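Local structure of transcription initiation factor IIB (Methanocaldococcus jannaschii, 5O9J) at residues Val5-Pro10 against Glu155-Tyr160; Lys50-Ile55 against Met66-Val71; Ser77-Ile82 against Arg91-His96; Val98-Asp103 against Asp112-Gly117; Val121-Ile126 against Gly178-Asn183. The protein is a mini-intein from a transcription factor, which probably excises itself from its precursor and joins the flanking sequences by protein splicing. All blocks are in the same frame, centred on the assembly; numbering follows the deposited sequence.

Contact 1: Val5-Pro10 against Glu155-Tyr160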
# COMPACT_ATOMS: atom_id res chain seq x y z
N VAL A 5 -4.25 3.04 2.43
CA VAL A 5 -4.02 3.22 1.00
C VAL A 5 -5.06 4.16 0.39
O VAL A 5 -6.24 4.12 0.76
CB VAL A 5 -4.08 1.85 0.27
CG1 VAL A 5 -3.63 1.99 -1.15
CG2 VAL A 5 -3.22 0.82 0.99
N ASP A 6 -4.63 5.00 -0.56
CA ASP A 6 -5.54 5.88 -1.27
C ASP A 6 -6.52 5.09 -2.14
O ASP A 6 -6.18 4.03 -2.67
CB ASP A 6 -4.78 6.89 -2.14
CG ASP A 6 -5.70 7.87 -2.85
OD1 ASP A 6 -6.26 8.77 -2.19
OD2 ASP A 6 -5.87 7.75 -4.08
N TYR A 7 -7.72 5.64 -2.26
CA TYR A 7 -8.84 5.04 -2.98
C TYR A 7 -8.48 4.43 -4.33
O TYR A 7 -8.93 3.33 -4.65
CB TYR A 7 -9.92 6.11 -3.21
CG TYR A 7 -11.23 5.60 -3.80
CD1 TYR A 7 -11.39 5.46 -5.17
CD2 TYR A 7 -12.31 5.31 -2.97
CE1 TYR A 7 -12.59 5.01 -5.71
CE2 TYR A 7 -13.51 4.87 -3.49
CZ TYR A 7 -13.65 4.72 -4.86
OH TYR A 7 -14.84 4.28 -5.36
N ASN A 8 -7.70 5.14 -5.12
CA ASN A 8 -7.52 4.78 -6.52
C ASN A 8 -6.59 3.59 -6.79
O ASN A 8 -6.61 3.05 -7.88
CB ASN A 8 -7.02 5.98 -7.33
CG ASN A 8 -8.16 6.85 -7.86
OD1 ASN A 8 -9.33 6.46 -7.80
ND2 ASN A 8 -7.82 8.02 -8.38
N GLU A 9 -5.78 3.19 -5.81
CA GLU A 9 -4.78 2.16 -6.06
C GLU A 9 -5.41 0.83 -6.47
O GLU A 9 -6.16 0.22 -5.72
CB GLU A 9 -3.89 1.93 -4.83
CG GLU A 9 -3.21 3.18 -4.33
CD GLU A 9 -2.48 3.93 -5.41
OE1 GLU A 9 -1.65 3.30 -6.12
OE2 GLU A 9 -2.73 5.15 -5.56
N PRO A 10 -5.09 0.38 -7.69
CA PRO A 10 -5.61 -0.90 -8.18
C PRO A 10 -5.06 -2.08 -7.40
O PRO A 10 -3.88 -2.09 -7.04
CB PRO A 10 -5.13 -0.94 -9.63
CG PRO A 10 -4.01 0.00 -9.69
CD PRO A 10 -4.31 1.08 -8.72
N GLU A 155 -4.95 15.93 -1.75
CA GLU A 155 -6.14 15.41 -1.11
C GLU A 155 -6.36 13.98 -1.54
O GLU A 155 -6.13 13.64 -2.71
CB GLU A 155 -7.38 16.24 -1.45
CG GLU A 155 -7.41 16.81 -2.89
CD GLU A 155 -6.47 17.99 -3.14
OE1 GLU A 155 -6.47 18.92 -2.31
OE2 GLU A 155 -5.79 17.95 -4.18
N PRO A 156 -6.80 13.13 -0.60
CA PRO A 156 -7.17 11.75 -0.94
C PRO A 156 -8.31 11.77 -1.95
O PRO A 156 -9.16 12.64 -1.87
CB PRO A 156 -7.63 11.16 0.40
CG PRO A 156 -6.99 12.01 1.43
CD PRO A 156 -6.95 13.39 0.84
N THR A 157 -8.30 10.84 -2.90
CA THR A 157 -9.33 10.80 -3.94
C THR A 157 -10.74 10.79 -3.34
O THR A 157 -11.63 11.46 -3.85
CB THR A 157 -9.15 9.58 -4.85
OG1 THR A 157 -7.81 9.55 -5.35
CG2 THR A 157 -10.13 9.64 -6.02
N SER A 158 -10.92 10.04 -2.26
CA SER A 158 -12.24 9.88 -1.67
C SER A 158 -12.44 10.67 -0.37
O SER A 158 -13.58 10.93 0.03
CB SER A 158 -12.53 8.40 -1.38
OG SER A 158 -11.77 7.95 -0.27
N GLY A 159 -11.34 11.04 0.27
CA GLY A 159 -11.41 11.65 1.59
C GLY A 159 -11.22 10.57 2.64
O GLY A 159 -11.32 10.82 3.84
N TYR A 160 -10.93 9.36 2.16
CA TYR A 160 -10.69 8.21 3.01
C TYR A 160 -9.41 7.47 2.56
O TYR A 160 -9.01 7.57 1.40
CB TYR A 160 -11.89 7.26 2.98
CG TYR A 160 -13.10 7.71 3.81
CD1 TYR A 160 -13.83 8.85 3.47
CD2 TYR A 160 -13.51 6.98 4.92
CE1 TYR A 160 -14.94 9.25 4.23
CE2 TYR A 160 -14.61 7.37 5.68
CZ TYR A 160 -15.32 8.50 5.33
OH TYR A 160 -16.41 8.88 6.09
O HOH W 1 -8.70 8.12 -1.11

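Contact 2: Lys50-Ile55 against Met66-Val71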
# COMPACT_ATOMS: atom_id res chain seq x y z
N LYS A 50 -15.89 -12.15 3.46
CA LYS A 50 -15.81 -13.56 3.08
C LYS A 50 -15.58 -13.71 1.58
O LYS A 50 -16.18 -13.01 0.77
CB LYS A 50 -17.10 -14.28 3.47
CG LYS A 50 -17.43 -14.30 4.95
CD LYS A 50 -16.36 -15.01 5.77
CE LYS A 50 -16.98 -16.09 6.65
NZ LYS A 50 -16.03 -16.67 7.64
N GLY A 51 -14.70 -14.64 1.21
CA GLY A 51 -14.52 -14.99 -0.19
C GLY A 51 -13.73 -13.98 -0.99
O GLY A 51 -13.86 -13.91 -2.21
N ILE A 52 -12.91 -13.19 -0.31
CA ILE A 52 -12.05 -12.25 -1.00
C ILE A 52 -10.57 -12.55 -0.77
O ILE A 52 -10.14 -12.79 0.36
CB ILE A 52 -12.35 -10.81 -0.59
CG1 ILE A 52 -13.72 -10.41 -1.15
CG2 ILE A 52 -11.26 -9.87 -1.09
CD1 ILE A 52 -13.95 -8.96 -1.23
N GLU A 53 -9.82 -12.56 -1.86
CA GLU A 53 -8.39 -12.82 -1.81
C GLU A 53 -7.64 -11.75 -2.58
O GLU A 53 -8.12 -11.26 -3.60
CB GLU A 53 -8.08 -14.21 -2.38
CG GLU A 53 -8.92 -15.34 -1.78
CD GLU A 53 -8.39 -16.72 -2.13
OE1 GLU A 53 -7.79 -16.88 -3.22
OE2 GLU A 53 -8.57 -17.65 -1.31
N VAL A 54 -6.46 -11.39 -2.10
CA VAL A 54 -5.63 -10.40 -2.78
C VAL A 54 -4.24 -10.99 -3.04
O VAL A 54 -3.81 -11.93 -2.37
CB VAL A 54 -5.53 -9.11 -1.95
CG1 VAL A 54 -4.66 -9.32 -0.71
CG2 VAL A 54 -5.01 -7.95 -2.80
N ILE A 55 -3.54 -10.44 -4.03
CA ILE A 55 -2.16 -10.86 -4.29
C ILE A 55 -1.27 -10.36 -3.17
O ILE A 55 -1.25 -9.17 -2.88
CB ILE A 55 -1.62 -10.35 -5.64
CG1 ILE A 55 -2.38 -10.99 -6.79
CG2 ILE A 55 -0.12 -10.66 -5.76
CD1 ILE A 55 -2.32 -12.52 -6.80
N MET A 66 -4.06 -14.58 -1.39
CA MET A 66 -4.20 -14.84 0.05
C MET A 66 -5.49 -14.24 0.57
O MET A 66 -5.84 -13.10 0.21
CB MET A 66 -3.02 -14.26 0.84
CG MET A 66 -1.64 -14.82 0.48
SD MET A 66 -1.39 -16.48 1.13
CE MET A 66 -1.36 -16.17 2.89
N PRO A 67 -6.20 -14.98 1.44
CA PRO A 67 -7.44 -14.52 2.07
C PRO A 67 -7.33 -13.18 2.75
O PRO A 67 -6.39 -12.94 3.51
CB PRO A 67 -7.72 -15.61 3.11
CG PRO A 67 -7.12 -16.84 2.52
CD PRO A 67 -5.86 -16.36 1.84
N VAL A 68 -8.30 -12.31 2.50
CA VAL A 68 -8.48 -11.08 3.27
C VAL A 68 -9.50 -11.38 4.36
O VAL A 68 -10.57 -11.93 4.09
CB VAL A 68 -8.96 -9.92 2.38
CG1 VAL A 68 -9.19 -8.64 3.22
CG2 VAL A 68 -7.95 -9.66 1.25
N SER A 69 -9.17 -11.05 5.61
CA SER A 69 -10.07 -11.37 6.71
C SER A 69 -11.06 -10.24 6.96
O SER A 69 -12.23 -10.49 7.23
CB SER A 69 -9.27 -11.66 7.98
OG SER A 69 -8.42 -10.57 8.27
N GLU A 70 -10.58 -9.01 6.88
CA GLU A 70 -11.42 -7.84 7.07
C GLU A 70 -10.91 -6.66 6.25
O GLU A 70 -9.75 -6.64 5.81
CB GLU A 70 -11.50 -7.46 8.56
CG GLU A 70 -10.16 -7.15 9.19
CD GLU A 70 -10.23 -6.81 10.68
OE1 GLU A 70 -11.09 -7.36 11.40
OE2 GLU A 70 -9.40 -5.98 11.12
N VAL A 71 -11.77 -5.68 6.03
CA VAL A 71 -11.36 -4.45 5.35
C VAL A 71 -11.76 -3.28 6.22
O VAL A 71 -12.62 -3.40 7.09
CB VAL A 71 -12.01 -4.29 3.96
CG1 VAL A 71 -11.67 -5.49 3.06
CG2 VAL A 71 -13.52 -4.13 4.09
O HOH W 2 -12.36 -12.67 2.42

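Contact 3: Ser77-Ile82 against Arg91-His96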
# COMPACT_ATOMS: atom_id res chain seq x y z
N SER A 77 -7.02 13.67 5.98
CA SER A 77 -6.96 15.04 5.48
C SER A 77 -5.99 15.20 4.32
O SER A 77 -6.31 15.82 3.30
CB SER A 77 -6.56 16.00 6.60
OG SER A 77 -5.86 17.11 6.08
N GLU A 78 -4.80 14.65 4.48
CA GLU A 78 -3.73 14.86 3.51
C GLU A 78 -2.99 13.58 3.17
O GLU A 78 -2.93 12.65 3.97
CB GLU A 78 -2.72 15.88 4.04
CG GLU A 78 -2.04 15.42 5.32
CD GLU A 78 -0.67 16.06 5.51
OE1 GLU A 78 -0.36 17.04 4.80
OE2 GLU A 78 0.11 15.55 6.35
N MET A 79 -2.44 13.53 1.97
CA MET A 79 -1.50 12.48 1.62
C MET A 79 -0.34 13.08 0.86
O MET A 79 -0.49 14.11 0.19
CB MET A 79 -2.18 11.40 0.79
CG MET A 79 -3.16 10.54 1.57
SD MET A 79 -3.80 9.27 0.49
CE MET A 79 -3.79 10.18 -1.05
N PHE A 80 0.81 12.43 0.97
CA PHE A 80 2.00 12.88 0.27
C PHE A 80 2.08 12.20 -1.07
O PHE A 80 1.91 10.99 -1.17
CB PHE A 80 3.26 12.58 1.08
CG PHE A 80 3.37 13.38 2.35
CD1 PHE A 80 2.58 13.09 3.45
CD2 PHE A 80 4.29 14.42 2.45
CE1 PHE A 80 2.68 13.82 4.62
CE2 PHE A 80 4.40 15.15 3.61
CZ PHE A 80 3.59 14.85 4.70
N GLU A 81 2.31 12.98 -2.11
CA GLU A 81 2.64 12.41 -3.41
C GLU A 81 4.14 12.53 -3.64
O GLU A 81 4.67 13.63 -3.74
CB GLU A 81 1.87 13.09 -4.53
CG GLU A 81 2.12 12.50 -5.89
CD GLU A 81 1.52 13.34 -7.00
OE1 GLU A 81 1.93 14.51 -7.13
OE2 GLU A 81 0.64 12.84 -7.73
N ILE A 82 4.83 11.39 -3.68
CA ILE A 82 6.25 11.36 -3.98
C ILE A 82 6.45 11.14 -5.47
O ILE A 82 5.93 10.18 -6.03
CB ILE A 82 6.98 10.23 -3.23
CG1 ILE A 82 6.74 10.32 -1.73
CG2 ILE A 82 8.48 10.29 -3.52
CD1 ILE A 82 7.30 9.14 -0.97
N ARG A 91 1.05 7.89 -3.92
CA ARG A 91 0.37 8.70 -2.91
C ARG A 91 0.19 7.91 -1.62
O ARG A 91 -0.50 6.88 -1.62
CB ARG A 91 -0.99 9.17 -3.41
CG ARG A 91 -0.97 10.01 -4.66
CD ARG A 91 -2.39 10.39 -5.05
NE ARG A 91 -2.43 11.53 -5.95
CZ ARG A 91 -3.42 12.41 -5.99
NH1 ARG A 91 -3.37 13.43 -6.84
NH2 ARG A 91 -4.47 12.28 -5.18
N VAL A 92 0.78 8.38 -0.53
CA VAL A 92 0.67 7.67 0.74
C VAL A 92 0.45 8.62 1.91
O VAL A 92 0.74 9.81 1.83
CB VAL A 92 1.93 6.81 1.03
CG1 VAL A 92 2.08 5.73 -0.00
CG2 VAL A 92 3.18 7.68 1.05
N THR A 93 -0.06 8.07 3.00
CA THR A 93 -0.23 8.84 4.22
C THR A 93 1.10 9.03 4.92
O THR A 93 2.10 8.38 4.60
CB THR A 93 -1.22 8.18 5.18
OG1 THR A 93 -0.72 6.89 5.56
CG2 THR A 93 -2.58 8.01 4.51
N ARG A 94 1.09 9.93 5.89
CA ARG A 94 2.29 10.40 6.56
C ARG A 94 3.02 9.29 7.30
O ARG A 94 4.25 9.31 7.40
CB ARG A 94 1.90 11.52 7.53
CG ARG A 94 2.38 11.34 8.96
CD ARG A 94 2.12 12.59 9.78
NE ARG A 94 2.66 13.79 9.15
CZ ARG A 94 1.93 14.70 8.53
NH1 ARG A 94 0.61 14.54 8.44
NH2 ARG A 94 2.50 15.76 7.98
N SER A 95 2.27 8.32 7.80
CA SER A 95 2.85 7.30 8.66
C SER A 95 3.53 6.17 7.89
O SER A 95 3.74 5.10 8.43
CB SER A 95 1.77 6.70 9.55
OG SER A 95 0.80 6.04 8.76
N HIS A 96 3.87 6.40 6.62
CA HIS A 96 4.58 5.37 5.87
C HIS A 96 6.05 5.70 5.75
O HIS A 96 6.43 6.87 5.73
CB HIS A 96 3.99 5.19 4.47
CG HIS A 96 2.69 4.45 4.47
ND1 HIS A 96 1.47 5.07 4.63
CD2 HIS A 96 2.42 3.12 4.34
CE1 HIS A 96 0.51 4.18 4.59
NE2 HIS A 96 1.05 2.98 4.42
O HOH W 3 -0.64 10.58 -7.87

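Contact 4: Val98-Asp103 against Asp112-Gly117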
# COMPACT_ATOMS: atom_id res chain seq x y z
N VAL A 98 9.89 4.67 3.67
CA VAL A 98 10.44 4.12 2.44
C VAL A 98 11.96 4.04 2.51
O VAL A 98 12.61 4.89 3.10
CB VAL A 98 10.03 4.95 1.21
CG1 VAL A 98 8.55 4.80 0.94
CG2 VAL A 98 10.38 6.41 1.43
N PHE A 99 12.52 3.00 1.89
CA PHE A 99 13.97 2.83 1.88
C PHE A 99 14.63 4.00 1.18
O PHE A 99 14.34 4.29 0.03
CB PHE A 99 14.36 1.52 1.20
CG PHE A 99 14.28 0.34 2.11
CD1 PHE A 99 13.97 0.51 3.44
CD2 PHE A 99 14.53 -0.93 1.64
CE1 PHE A 99 13.91 -0.57 4.29
CE2 PHE A 99 14.48 -2.02 2.49
CZ PHE A 99 14.16 -1.83 3.82
N THR A 100 15.51 4.66 1.92
CA THR A 100 16.21 5.85 1.43
C THR A 100 17.70 5.68 1.69
O THR A 100 18.10 5.01 2.64
CB THR A 100 15.71 7.14 2.11
OG1 THR A 100 14.29 7.09 2.28
CG2 THR A 100 16.07 8.37 1.29
N ILE A 101 18.53 6.31 0.87
CA ILE A 101 19.95 6.37 1.20
C ILE A 101 20.18 7.55 2.13
O ILE A 101 19.97 8.70 1.77
CB ILE A 101 20.84 6.49 -0.04
CG1 ILE A 101 20.73 5.20 -0.85
CG2 ILE A 101 22.28 6.74 0.38
CD1 ILE A 101 21.75 5.08 -1.97
N ARG A 102 20.60 7.26 3.35
CA ARG A 102 20.88 8.30 4.32
C ARG A 102 22.16 7.94 5.02
O ARG A 102 22.29 6.82 5.51
CB ARG A 102 19.73 8.46 5.32
CG ARG A 102 18.49 9.11 4.75
CD ARG A 102 18.74 10.57 4.45
NE ARG A 102 17.55 11.24 3.92
CZ ARG A 102 16.55 11.71 4.67
NH1 ARG A 102 15.51 12.30 4.10
NH2 ARG A 102 16.60 11.58 5.99
N ASP A 103 23.10 8.87 5.04
CA ASP A 103 24.42 8.60 5.60
C ASP A 103 24.99 7.28 5.07
O ASP A 103 25.28 6.37 5.88
CB ASP A 103 24.38 8.55 7.12
CG ASP A 103 23.87 9.86 7.74
OD1 ASP A 103 24.29 10.96 7.31
OD2 ASP A 103 23.03 9.77 8.67
N ASP A 112 7.23 11.97 5.44
CA ASP A 112 7.17 13.39 5.77
C ASP A 112 8.55 13.95 6.13
O ASP A 112 8.71 15.15 6.31
CB ASP A 112 6.16 13.65 6.90
CG ASP A 112 6.51 12.93 8.19
OD1 ASP A 112 7.43 12.08 8.18
OD2 ASP A 112 5.86 13.21 9.22
N GLU A 113 9.54 13.06 6.22
CA GLU A 113 10.91 13.48 6.49
C GLU A 113 11.78 13.37 5.24
O GLU A 113 12.98 13.64 5.27
CB GLU A 113 11.51 12.64 7.62
CG GLU A 113 10.76 12.78 8.95
CD GLU A 113 11.46 12.06 10.10
OE1 GLU A 113 12.60 11.59 9.91
OE2 GLU A 113 10.86 11.97 11.19
N LEU A 114 11.16 12.97 4.13
CA LEU A 114 11.86 12.92 2.86
C LEU A 114 12.07 14.33 2.30
O LEU A 114 11.30 15.24 2.58
CB LEU A 114 11.09 12.08 1.85
CG LEU A 114 11.05 10.58 2.10
CD1 LEU A 114 10.05 9.96 1.16
CD2 LEU A 114 12.43 9.98 1.88
N LYS A 115 13.12 14.48 1.50
CA LYS A 115 13.44 15.76 0.87
C LYS A 115 13.71 15.56 -0.61
O LYS A 115 14.20 14.51 -1.01
CB LYS A 115 14.64 16.40 1.56
CG LYS A 115 14.40 16.75 3.02
CD LYS A 115 15.70 16.98 3.78
CE LYS A 115 16.54 15.71 3.82
NZ LYS A 115 17.68 15.82 4.78
N VAL A 116 13.40 16.57 -1.42
CA VAL A 116 13.75 16.55 -2.84
C VAL A 116 15.24 16.27 -2.98
O VAL A 116 16.04 16.78 -2.19
CB VAL A 116 13.39 17.89 -3.54
CG1 VAL A 116 13.88 17.90 -4.99
CG2 VAL A 116 11.88 18.14 -3.48
N GLY A 117 15.62 15.44 -3.94
CA GLY A 117 17.01 15.04 -4.07
C GLY A 117 17.37 13.76 -3.33
O GLY A 117 18.41 13.15 -3.61

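Contact 5: Val121-Ile126 against Gly178-Asn183. Unlike the reference sequence in segment 121-126: Arg125 (reference Glu), Ile126 (reference Leu).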
# COMPACT_ATOMS: atom_id res chain seq x y z
N VAL A 121 15.17 3.73 -2.86
CA VAL A 121 15.45 2.43 -3.43
C VAL A 121 14.13 1.76 -3.78
O VAL A 121 13.35 1.42 -2.90
CB VAL A 121 16.25 1.54 -2.45
CG1 VAL A 121 16.66 0.23 -3.14
CG2 VAL A 121 17.47 2.30 -1.95
N LEU A 122 13.88 1.59 -5.07
CA LEU A 122 12.64 0.95 -5.50
C LEU A 122 12.93 -0.46 -5.96
O LEU A 122 14.00 -0.74 -6.48
CB LEU A 122 11.97 1.75 -6.62
CG LEU A 122 11.16 2.98 -6.19
CD1 LEU A 122 12.06 4.12 -5.79
CD2 LEU A 122 10.21 3.41 -7.30
N ALA A 123 11.97 -1.34 -5.77
CA ALA A 123 12.09 -2.67 -6.36
C ALA A 123 11.95 -2.52 -7.86
O ALA A 123 11.30 -1.61 -8.36
CB ALA A 123 11.04 -3.61 -5.80
N LYS A 124 12.58 -3.42 -8.60
CA LYS A 124 12.43 -3.42 -10.04
C LYS A 124 11.21 -4.26 -10.41
O LYS A 124 11.31 -5.40 -10.82
CB LYS A 124 13.70 -3.95 -10.71
CG LYS A 124 13.98 -3.32 -12.05
CD LYS A 124 15.26 -3.85 -12.65
CE LYS A 124 15.29 -3.60 -14.15
NZ LYS A 124 14.10 -4.22 -14.80
N ARG A 125 10.03 -3.69 -10.22
CA ARG A 125 8.80 -4.39 -10.56
C ARG A 125 7.72 -3.40 -10.93
O ARG A 125 7.87 -2.19 -10.75
CB ARG A 125 8.36 -5.28 -9.40
CG ARG A 125 7.69 -4.54 -8.24
CD ARG A 125 7.17 -5.51 -7.19
NE ARG A 125 8.24 -6.05 -6.35
CZ ARG A 125 8.85 -7.21 -6.55
NH1 ARG A 125 8.49 -8.00 -7.56
NH2 ARG A 125 9.81 -7.61 -5.73
N ILE A 126 6.63 -3.92 -11.47
CA ILE A 126 5.57 -3.06 -11.96
C ILE A 126 4.67 -2.59 -10.82
O ILE A 126 4.23 -1.44 -10.79
CB ILE A 126 4.75 -3.79 -13.03
CG1 ILE A 126 5.64 -4.03 -14.25
CG2 ILE A 126 3.51 -2.98 -13.40
CD1 ILE A 126 4.89 -4.14 -15.54
N GLY A 178 6.72 0.18 -8.13
CA GLY A 178 7.83 -0.57 -7.58
C GLY A 178 8.22 -0.04 -6.22
O GLY A 178 9.26 -0.39 -5.68
N PHE A 179 7.37 0.82 -5.66
CA PHE A 179 7.61 1.30 -4.30
C PHE A 179 7.34 0.19 -3.30
O PHE A 179 6.44 -0.62 -3.50
CB PHE A 179 6.72 2.50 -3.97
CG PHE A 179 6.99 3.71 -4.81
CD1 PHE A 179 6.33 3.90 -6.01
CD2 PHE A 179 7.88 4.69 -4.38
CE1 PHE A 179 6.56 5.02 -6.78
CE2 PHE A 179 8.11 5.81 -5.14
CZ PHE A 179 7.46 5.98 -6.35
N VAL A 180 8.10 0.14 -2.23
CA VAL A 180 7.72 -0.67 -1.08
C VAL A 180 7.42 0.25 0.09
O VAL A 180 8.30 0.96 0.59
CB VAL A 180 8.81 -1.68 -0.70
CG1 VAL A 180 8.34 -2.52 0.48
CG2 VAL A 180 9.13 -2.56 -1.89
N LEU A 181 6.17 0.26 0.51
CA LEU A 181 5.73 1.17 1.55
C LEU A 181 5.59 0.43 2.87
O LEU A 181 4.80 -0.51 2.99
CB LEU A 181 4.40 1.83 1.17
CG LEU A 181 4.32 2.62 -0.14
CD1 LEU A 181 5.54 3.52 -0.34
CD2 LEU A 181 4.10 1.71 -1.35
N HIS A 182 6.37 0.85 3.86
CA HIS A 182 6.31 0.23 5.18
C HIS A 182 5.45 1.06 6.14
O HIS A 182 5.62 2.27 6.22
CB HIS A 182 7.71 0.07 5.76
CG HIS A 182 8.66 -0.69 4.88
ND1 HIS A 182 8.97 -2.02 5.10
CD2 HIS A 182 9.37 -0.31 3.80
CE1 HIS A 182 9.83 -2.42 4.19
NE2 HIS A 182 10.09 -1.41 3.38
N ASN A 183 4.53 0.41 6.85
CA ASN A 183 3.83 1.07 7.95
C ASN A 183 4.84 1.56 8.98
O ASN A 183 5.87 0.92 9.20
CB ASN A 183 2.83 0.13 8.62
CG ASN A 183 1.70 -0.29 7.69
OD1 ASN A 183 1.48 0.32 6.64
ND2 ASN A 183 0.97 -1.32 8.08

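Contact 1: Val5-Pro10 against Glu155-Tyr160
Asp6 holds Thr157 with both carboxylate oxygens, and so joins the type I beta turn Asp6-Glu9, near the start of this HINT fold, to the loop between strands 143-154 and 160-165. This is the tight part of the contact. OD1 of Asp6 accepts the backbone N of Thr157 at 3.0 Å, and OG1 of Thr157 donates to OD2 of Asp6 at 2.9 Å. Each oxygen uses its syn lone pair, a two-pronged grip that should restrain rotation of the carboxylate. With CG anti to the backbone N (chi1 -178°), the Asp6 carboxylate is carried across to the loop. One water adds to this core: it accepts from the backbone N of Tyr7 and of Ser158, and donates to Asp6 OD1 and to the carbonyl O of Tyr160. Met79 of strand 79-84 packs on both Asp6 and Pro156.

The solvent side is looser. Exposed Thr157 offers its CG2 methyl to the amide of Asn8, 3.7 Å from Asn8 OD1, without a polar bond between them. Packing is close again at Tyr7, whose ring meets Ser158 obliquely, CD2 of Tyr7 lying 3.5 Å from CB of Ser158; the Tyr7 side chain also touches Glu26 and Asp29 of helix 24-33. Beside the base of the ring, OG of Ser158 is hydrogen-bonded to Tyr162 OH and closes an ST turn by accepting the backbone N of Tyr160 at 2.9 Å.

Contact 2: Lys50-Ile55 against Met66-Val71
Val54 and Met66 form a hydrogen-bonded antiparallel pair in the beta hairpin of strands 52-57 and 63-67. Their backbone bonds run both ways: Val54 N reaches Met66 O at 2.9 Å, and Met66 N reaches Val54 O at 2.8 Å. A third, nearly straight bond links Val68 N to Ile52 O at 2.9 Å (N-H...O 177°), carrying the pairing just past the non-hydrogen-bonded pair Glu53-Pro67.

Apolar contact gathers on the buried face around Val68. Its CG2 touches CG1 of Val54 at 3.8 Å and, more loosely, CG2 of Ile52, whose side chain lies alongside and points the same way. Ile52 also rests on Leu27 and Ile31 of helix 24-33, while Leu164 backs Val54. On the other face Glu53 runs beside the Pro67 ring, its OE2 4.2 Å from CG of Pro67.

Water and weak polar contacts complete the join. One water accepts from Ile52 N and lies 2.6 Å from Val68 O, bridging the strands where they part. Glu53 CA makes a C-H...O contact with Met66 O at 3.3 Å.

Contact 3: Ser77-Ile82 against Arg91-His96
Phe80 and Val92 satisfy each other's backbone in the beta hairpin of strands 79-84 and 88-92: Phe80 N donates to Val92 O at 2.8 Å, and Val92 N to Phe80 O at 2.9 Å. The carboxylate of Glu81 is shared out. OE1 is taken by Asn152 ND2, whereas OE2 accepts from a water at 2.6 Å; that water in turn accepts from Arg91 NE at 2.8 Å. The direct Glu81-Arg91 salt bridge is long.

Arg94 swings its guanidinium to OE2 of Glu78, the two planes 19° apart; the modelled separation is too short to be trusted. Arg94 NE also pairs with Asp112. The Phe80 ring stands almost upright on this guanidinium, with CZ of Phe80 3.6 Å from NH2 of Arg94. His96 ND1 donates weakly to Thr93 O and OG1, in a sequence that fits the T-x-x-H pattern of inteins.

Strand 143-154 flanks the hairpin beside 79-84, with Ile151 and Lys153 touching Phe80, while Leu181 of strand 180-183 packs on Val92.

Contact 4: Val98-Asp103 against Asp112-Gly117
Arg102, at the end of strand 96-102, reaches over to the loop 112-117 and binds the carbonyl of Glu113. The Arg102 side chain touches Val107 and Ile109 of strand 105-110; from CB to NE it meets nothing of the loop. A bend about the CB-CG bond (chi2 -69°) turns the chain, and CZ is 4.1 Å from CE of Lys115. At the tip, NH1 donates to Glu113 O at 3.1 Å in a fairly straight bond (N-H...O 162°), the acceptor lying in the guanidinium plane. NH1 also forms a salt bridge with Asp118 OD2, which accepts the backbone N of Lys115 too. CE of Lys115 sits over one guanidinium face, 3.6 Å from NH1 of Arg102. The Lys115 ammonium therefore comes close to a like charge, which Asp118 probably offsets.

Beneath this polar end Leu114 turns inward. Its CD1 touches Val98 CG2 at 3.6 Å, and its CD2 meets Thr100 OG1 at 3.5 Å; that hydroxyl donates to Val98 O. Leu120, Ile148 and Ile151 surround Leu114 further. Strands 105-110 and 119-123 both bond to strand 96-102, and the loop between them is pinned over it by Leu114 and Arg102, a loop closed over the core of the all-beta HINT fold.

Contact 5: Val121-Ile126 against Gly178-Asn183
The C-terminal strand of the intein, 180-183, is entered through Gly178 and Phe179, which lean on Leu122 and Ala123 at the end of strand 119-123. The polar link is one backbone bond: Ala123 N donates to Gly178 O at 2.9 Å, the donor lying in the carbonyl plane but the N-H bent from straight (134°). Leu122 CB also rests on that oxygen, at 3.6 Å.

The main side-chain contact is a CH-pi interaction. CD2 of Leu122 stands 3.7 Å from the centroid of the Phe179 ring, only 6° off its normal, and is thus almost equally far from all six ring carbons. The two side chains run side by side and point the same way; each has CG beside its own backbone N (chi1 -64° for Phe179). Gly178, at positive phi, presents its CA to the carbonyl O of Arg125 at 3.6 Å; Arg125 differs from the reference sequence. Ala123 CB and Val180 CG2 make a looser contact.

Asn128 OD1 accepts the backbone N of both Gly178 and Phe179, just before strand 180-183. That strand ends in His182-Asn183, the penultimate histidine and terminal asparagine expected at the C-terminal splice junction of an intein.

Contacts 1, 3, 4 and 5 touch one another in a row, with contact 3 meeting contact 5 as well, whereas contact 2 touches none of them, its centre about 33 Å from that of contact 4. Contacts 1 and 3, centres about 10 Å apart, meet where CD of Pro156 lies 3.5 Å from the carbonyl O of Ser77. Contact 3 joins contact 4 through the packing of Ile82 CD1 on Leu114 CD1 (3.6 Å). Contact 4 adjoins contact 5 where Val98 lies on Leu181. Contacts 3 and 5 converge at the probable splicing centre: His96 NE2 comes within 3.5 Å of Asn183 OD1, and also bonds weakly to Tyr3 O near the N-terminus.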